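Local coordinates for type III secretion system effector protein ExoU (Pseudomonas fluorescens, PDB 4QMK) that probably acts as a patatin-like phospholipase toxin, injected by type III secretion and directed to the host plasma membrane through phosphatidylinositol 4,5-bisphosphate binding, at residues R320-A332 / H436-D449. Numbering follows the deposited sequence.
Sequences RSFPESPLGKDEA and HEFPSLNDAVMAMD
With OG trans to the backbone N (chi1 175°), Ser-325 holds its hydroxyl against Ala-447, while Leu-327, its CG trans to the carbonyl carbon (chi1 -49°), sends its two methyls to different neighbours. The serine shows how one hydroxyl can serve two backbones. OG donates to Ala-447 O at 2.7 Å, in the carbonyl plane and on a lone pair, and accepts from Leu-327 N at 2.9 Å, closing an ST turn. Ala-447 O takes a second bond from water 1. Beyond the serine, Leu-327 CD1 packs on Met-448 CG at 3.8 Å and on the methyl of Ala-447, whereas Leu-327 CD2 lies 3.3 Å from His-436 CD2, the two side chains running past each other in opposite directions. Pro-326 CB makes a CH-pi contact over one face of that imidazole, offset toward its rim; His-436 NE2 is hydrogen-bonded to Glu-434 OE1. Farther along, Asp-449 CA stands over the centre of the Phe-322 ring, 4.0 Å from its centroid, another CH-pi contact, and Arg-526 adds a cation-pi partner. Asp-449 OD1 accepts from Met-452 N, capping helix 450-461. Water 2 links the segments, donating to Asp-449 OD2 at 2.8 Å and weakly to Leu-327 O. With a single direct hydrogen bond, this contact probably relies largely on apolar and CH-pi packing, supplemented by water.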
loop_
_atom_site.group_PDB
_atom_site.type_symbol
_atom_site.label_atom_id
_atom_site.label_comp_id
_atom_site.label_asym_id
_atom_site.label_seq_id
_atom_site.Cartn_x
_atom_site.Cartn_y
_atom_site.Cartn_z
ATOM N N ARG A 320 -1.997 25.604 9.997
ATOM C CA ARG A 320 -2.699 26.622 10.785
ATOM C C ARG A 320 -1.979 27.968 10.801
ATOM O O ARG A 320 -2.598 29.007 10.494
ATOM C CB ARG A 320 -2.935 26.115 12.227
ATOM C CG ARG A 320 -1.695 25.717 13.024
ATOM C CD ARG A 320 -2.129 25.115 14.360
ATOM N NE ARG A 320 -1.022 24.698 15.222
ATOM C CZ ARG A 320 -1.168 24.166 16.441
ATOM N NH1 ARG A 320 -2.368 23.975 16.972
ATOM N NH2 ARG A 320 -0.102 23.820 17.142
ATOM N N SER A 321 -0.674 27.903 11.118
ATOM C CA SER A 321 0.239 29.044 11.268
ATOM C C SER A 321 1.259 29.218 10.096
ATOM O O SER A 321 1.310 28.408 9.175
ATOM C CB SER A 321 0.961 28.912 12.611
ATOM O OG SER A 321 1.932 29.930 12.769
ATOM N N PHE A 322 2.074 30.278 10.172
ATOM C CA PHE A 322 2.956 30.749 9.074
ATOM C C PHE A 322 4.458 30.341 9.227
ATOM O O PHE A 322 5.174 30.894 10.072
ATOM C CB PHE A 322 2.837 32.293 9.045
ATOM C CG PHE A 322 1.529 32.831 8.467
ATOM C CD1 PHE A 322 0.404 32.006 8.252
ATOM C CD2 PHE A 322 1.407 34.185 8.197
ATOM C CE1 PHE A 322 -0.765 32.521 7.716
ATOM C CE2 PHE A 322 0.235 34.712 7.666
ATOM C CZ PHE A 322 -0.852 33.883 7.424
ATOM N N PRO A 323 4.936 29.391 8.399
ATOM C CA PRO A 323 6.339 28.902 8.503
ATOM C C PRO A 323 7.414 29.995 8.365
ATOM O O PRO A 323 8.474 29.918 8.996
ATOM C CB PRO A 323 6.475 27.891 7.334
ATOM C CG PRO A 323 5.130 27.797 6.677
ATOM C CD PRO A 323 4.261 28.920 7.169
ATOM N N GLU A 324 7.101 30.988 7.537
ATOM C CA GLU A 324 7.959 32.140 7.236
ATOM C C GLU A 324 8.033 33.136 8.401
ATOM O O GLU A 324 8.993 33.914 8.517
ATOM C CB GLU A 324 7.483 32.853 5.914
ATOM C CG GLU A 324 6.053 32.547 5.389
ATOM C CD GLU A 324 4.946 33.508 5.821
ATOM O OE1 GLU A 324 4.983 34.748 5.582
ATOM O OE2 GLU A 324 3.956 32.986 6.331
ATOM N N SER A 325 7.043 33.094 9.280
ATOM C CA SER A 325 6.972 34.075 10.334
ATOM C C SER A 325 7.675 33.692 11.621
ATOM O O SER A 325 7.577 32.564 12.068
ATOM C CB SER A 325 5.529 34.350 10.696
ATOM O OG SER A 325 5.508 35.223 11.806
ATOM N N PRO A 326 8.273 34.680 12.285
ATOM C CA PRO A 326 8.845 34.380 13.555
ATOM C C PRO A 326 7.799 34.260 14.690
ATOM O O PRO A 326 8.137 33.814 15.781
ATOM C CB PRO A 326 9.806 35.553 13.784
ATOM C CG PRO A 326 9.266 36.686 12.982
ATOM C CD PRO A 326 8.433 36.104 11.904
ATOM N N LEU A 327 6.564 34.698 14.459
ATOM C CA LEU A 327 5.494 34.619 15.481
ATOM C C LEU A 327 4.722 33.336 15.355
ATOM O O LEU A 327 3.904 33.025 16.206
ATOM C CB LEU A 327 4.520 35.774 15.359
ATOM C CG LEU A 327 5.127 37.161 15.264
ATOM C CD1 LEU A 327 4.041 38.171 14.965
ATOM C CD2 LEU A 327 5.808 37.504 16.550
ATOM N N GLY A 328 4.936 32.616 14.271
ATOM C CA GLY A 328 4.328 31.299 14.089
ATOM C C GLY A 328 5.322 30.222 14.539
ATOM O O GLY A 328 6.111 29.717 13.732
ATOM N N LYS A 329 5.324 29.896 15.826
ATOM C CA LYS A 329 6.279 28.933 16.361
ATOM C C LYS A 329 5.590 27.891 17.184
ATOM O O LYS A 329 4.818 28.217 18.060
ATOM C CB LYS A 329 7.322 29.635 17.220
ATOM C CG LYS A 329 8.441 30.288 16.422
ATOM C CD LYS A 329 9.465 30.971 17.329
ATOM C CE LYS A 329 10.525 31.720 16.516
ATOM N NZ LYS A 329 11.370 32.637 17.343
ATOM N N ASP A 330 5.891 26.631 16.911
ATOM C CA ASP A 330 5.307 25.544 17.663
ATOM C C ASP A 330 6.057 25.294 18.956
ATOM O O ASP A 330 7.242 25.523 19.059
ATOM C CB ASP A 330 5.300 24.269 16.833
ATOM C CG ASP A 330 4.256 24.296 15.746
ATOM O OD1 ASP A 330 3.036 24.247 16.095
ATOM O OD2 ASP A 330 4.664 24.345 14.552
ATOM N N GLU A 331 5.332 24.837 19.950
ATOM C CA GLU A 331 5.921 24.509 21.199
ATOM C C GLU A 331 5.909 22.975 21.318
ATOM O O GLU A 331 4.923 22.302 20.949
ATOM C CB GLU A 331 5.130 25.165 22.323
ATOM C CG GLU A 331 5.629 24.857 23.737
ATOM C CD GLU A 331 6.807 25.698 24.210
ATOM O OE1 GLU A 331 7.342 26.498 23.422
ATOM O OE2 GLU A 331 7.190 25.545 25.392
ATOM N N ALA A 332 7.006 22.427 21.820
ATOM C CA ALA A 332 7.063 21.032 22.108
ATOM C C ALA A 332 7.235 20.839 23.629
ATOM O O ALA A 332 7.600 21.784 24.347
ATOM C CB ALA A 332 8.229 20.418 21.394
ATOM N N HIS A 436 10.045 40.760 18.902
ATOM C CA HIS A 436 10.314 40.712 17.473
ATOM C C HIS A 436 10.058 42.070 16.931
ATOM O O HIS A 436 9.020 42.609 17.175
ATOM C CB HIS A 436 9.383 39.720 16.804
ATOM C CG HIS A 436 9.556 38.321 17.277
ATOM N ND1 HIS A 436 10.695 37.594 17.017
ATOM C CD2 HIS A 436 8.762 37.520 18.005
ATOM C CE1 HIS A 436 10.592 36.397 17.565
ATOM N NE2 HIS A 436 9.424 36.323 18.166
ATOM N N GLU A 437 10.993 42.625 16.187
ATOM C CA GLU A 437 10.862 43.985 15.687
ATOM C C GLU A 437 10.515 43.957 14.216
ATOM O O GLU A 437 10.916 43.048 13.502
ATOM C CB GLU A 437 12.159 44.734 15.874
ATOM C CG GLU A 437 12.865 44.472 17.201
ATOM C CD GLU A 437 14.091 45.348 17.400
ATOM O OE1 GLU A 437 15.214 44.799 17.479
ATOM O OE2 GLU A 437 13.929 46.584 17.426
ATOM N N PHE A 438 9.797 44.975 13.763
ATOM C CA PHE A 438 9.357 45.079 12.369
ATOM C C PHE A 438 9.420 46.535 11.945
ATOM O O PHE A 438 9.208 47.426 12.737
ATOM C CB PHE A 438 7.906 44.590 12.225
ATOM C CG PHE A 438 7.694 43.151 12.647
ATOM C CD1 PHE A 438 7.393 42.812 13.954
ATOM C CD2 PHE A 438 7.752 42.144 11.716
ATOM C CE1 PHE A 438 7.215 41.480 14.315
ATOM C CE2 PHE A 438 7.584 40.821 12.064
ATOM C CZ PHE A 438 7.315 40.491 13.357
ATOM N N PRO A 439 9.705 46.787 10.677
ATOM C CA PRO A 439 9.756 48.160 10.163
ATOM C C PRO A 439 8.458 48.874 10.292
ATOM O O PRO A 439 8.448 50.089 10.318
ATOM C CB PRO A 439 10.040 47.967 8.685
ATOM C CG PRO A 439 10.810 46.700 8.615
ATOM C CD PRO A 439 10.245 45.812 9.704
ATOM N N SER A 440 7.343 48.163 10.287
ATOM C CA SER A 440 6.053 48.851 10.443
ATOM C C SER A 440 5.003 47.964 11.032
ATOM O O SER A 440 5.155 46.745 11.114
ATOM C CB SER A 440 5.509 49.308 9.091
ATOM O OG SER A 440 5.230 48.181 8.275
ATOM N N LEU A 441 3.884 48.583 11.368
ATOM C CA LEU A 441 2.761 47.840 11.897
ATOM C C LEU A 441 2.243 46.880 10.860
ATOM O O LEU A 441 1.804 45.788 11.188
ATOM C CB LEU A 441 1.666 48.767 12.339
ATOM C CG LEU A 441 0.383 48.082 12.798
ATOM C CD1 LEU A 441 0.654 47.145 13.953
ATOM C CD2 LEU A 441 -0.582 49.164 13.226
ATOM N N ASN A 442 2.293 47.258 9.597
ATOM C CA ASN A 442 1.796 46.349 8.571
ATOM C C ASN A 442 2.624 45.058 8.487
ATOM O O ASN A 442 2.068 43.986 8.351
ATOM C CB ASN A 442 1.750 47.037 7.231
ATOM C CG ASN A 442 1.248 46.142 6.145
ATOM O OD1 ASN A 442 0.111 45.723 6.167
ATOM N ND2 ASN A 442 2.096 45.818 5.211
ATOM N N ASP A 443 3.949 45.169 8.555
ATOM C CA ASP A 443 4.832 44.003 8.493
ATOM C C ASP A 443 4.637 43.055 9.680
ATOM O O ASP A 443 4.725 41.843 9.534
ATOM C CB ASP A 443 6.294 44.445 8.429
ATOM C CG ASP A 443 6.654 45.056 7.109
ATOM O OD1 ASP A 443 6.262 44.503 6.066
ATOM O OD2 ASP A 443 7.328 46.095 7.108
ATOM N N ALA A 444 4.352 43.613 10.842
ATOM C CA ALA A 444 4.022 42.808 12.006
ATOM C C ALA A 444 2.700 42.064 11.752
ATOM O O ALA A 444 2.612 40.863 11.998
ATOM C CB ALA A 444 3.930 43.691 13.240
ATOM N N VAL A 445 1.703 42.755 11.196
ATOM C CA VAL A 445 0.426 42.112 10.884
ATOM C C VAL A 445 0.615 41.015 9.862
ATOM O O VAL A 445 0.032 39.937 9.992
ATOM C CB VAL A 445 -0.607 43.100 10.369
ATOM C CG1 VAL A 445 -1.770 42.387 9.730
ATOM C CG2 VAL A 445 -1.078 43.996 11.484
ATOM N N MET A 446 1.510 41.225 8.902
ATOM C CA MET A 446 1.781 40.181 7.887
ATOM C C MET A 446 2.411 38.933 8.512
ATOM O O MET A 446 2.333 37.829 7.927
ATOM C CB MET A 446 2.706 40.694 6.765
ATOM C CG MET A 446 2.197 41.862 5.945
ATOM S SD MET A 446 1.027 41.446 4.620
ATOM C CE MET A 446 -0.445 41.164 5.621
ATOM N N ALA A 447 3.053 39.093 9.668
ATOM C CA ALA A 447 3.627 37.938 10.354
ATOM C C ALA A 447 2.644 37.153 11.238
ATOM O O ALA A 447 2.990 36.137 11.752
ATOM C CB ALA A 447 4.793 38.403 11.196
ATOM N N MET A 448 1.428 37.641 11.428
ATOM C CA MET A 448 0.452 36.993 12.315
ATOM C C MET A 448 -0.512 36.140 11.538
ATOM O O MET A 448 -1.000 36.550 10.488
ATOM C CB MET A 448 -0.361 38.029 13.069
ATOM C CG MET A 448 0.510 39.068 13.728
ATOM S SD MET A 448 -0.337 40.235 14.817
ATOM C CE MET A 448 -1.715 40.554 13.804
ATOM N N ASP A 449 -0.717 34.915 12.003
ATOM C CA ASP A 449 -1.708 33.995 11.395
ATOM C C ASP A 449 -3.101 34.487 11.712
ATOM O O ASP A 449 -3.262 35.441 12.470
ATOM C CB ASP A 449 -1.485 32.537 11.889
ATOM C CG ASP A 449 -1.599 32.381 13.395
ATOM O OD1 ASP A 449 -2.683 32.584 13.955
ATOM O OD2 ASP A 449 -0.599 32.012 14.026
HETATM O O HOH W 1 2.350 33.240 12.118
HETATM O O HOH W 2 1.243 34.047 14.472
#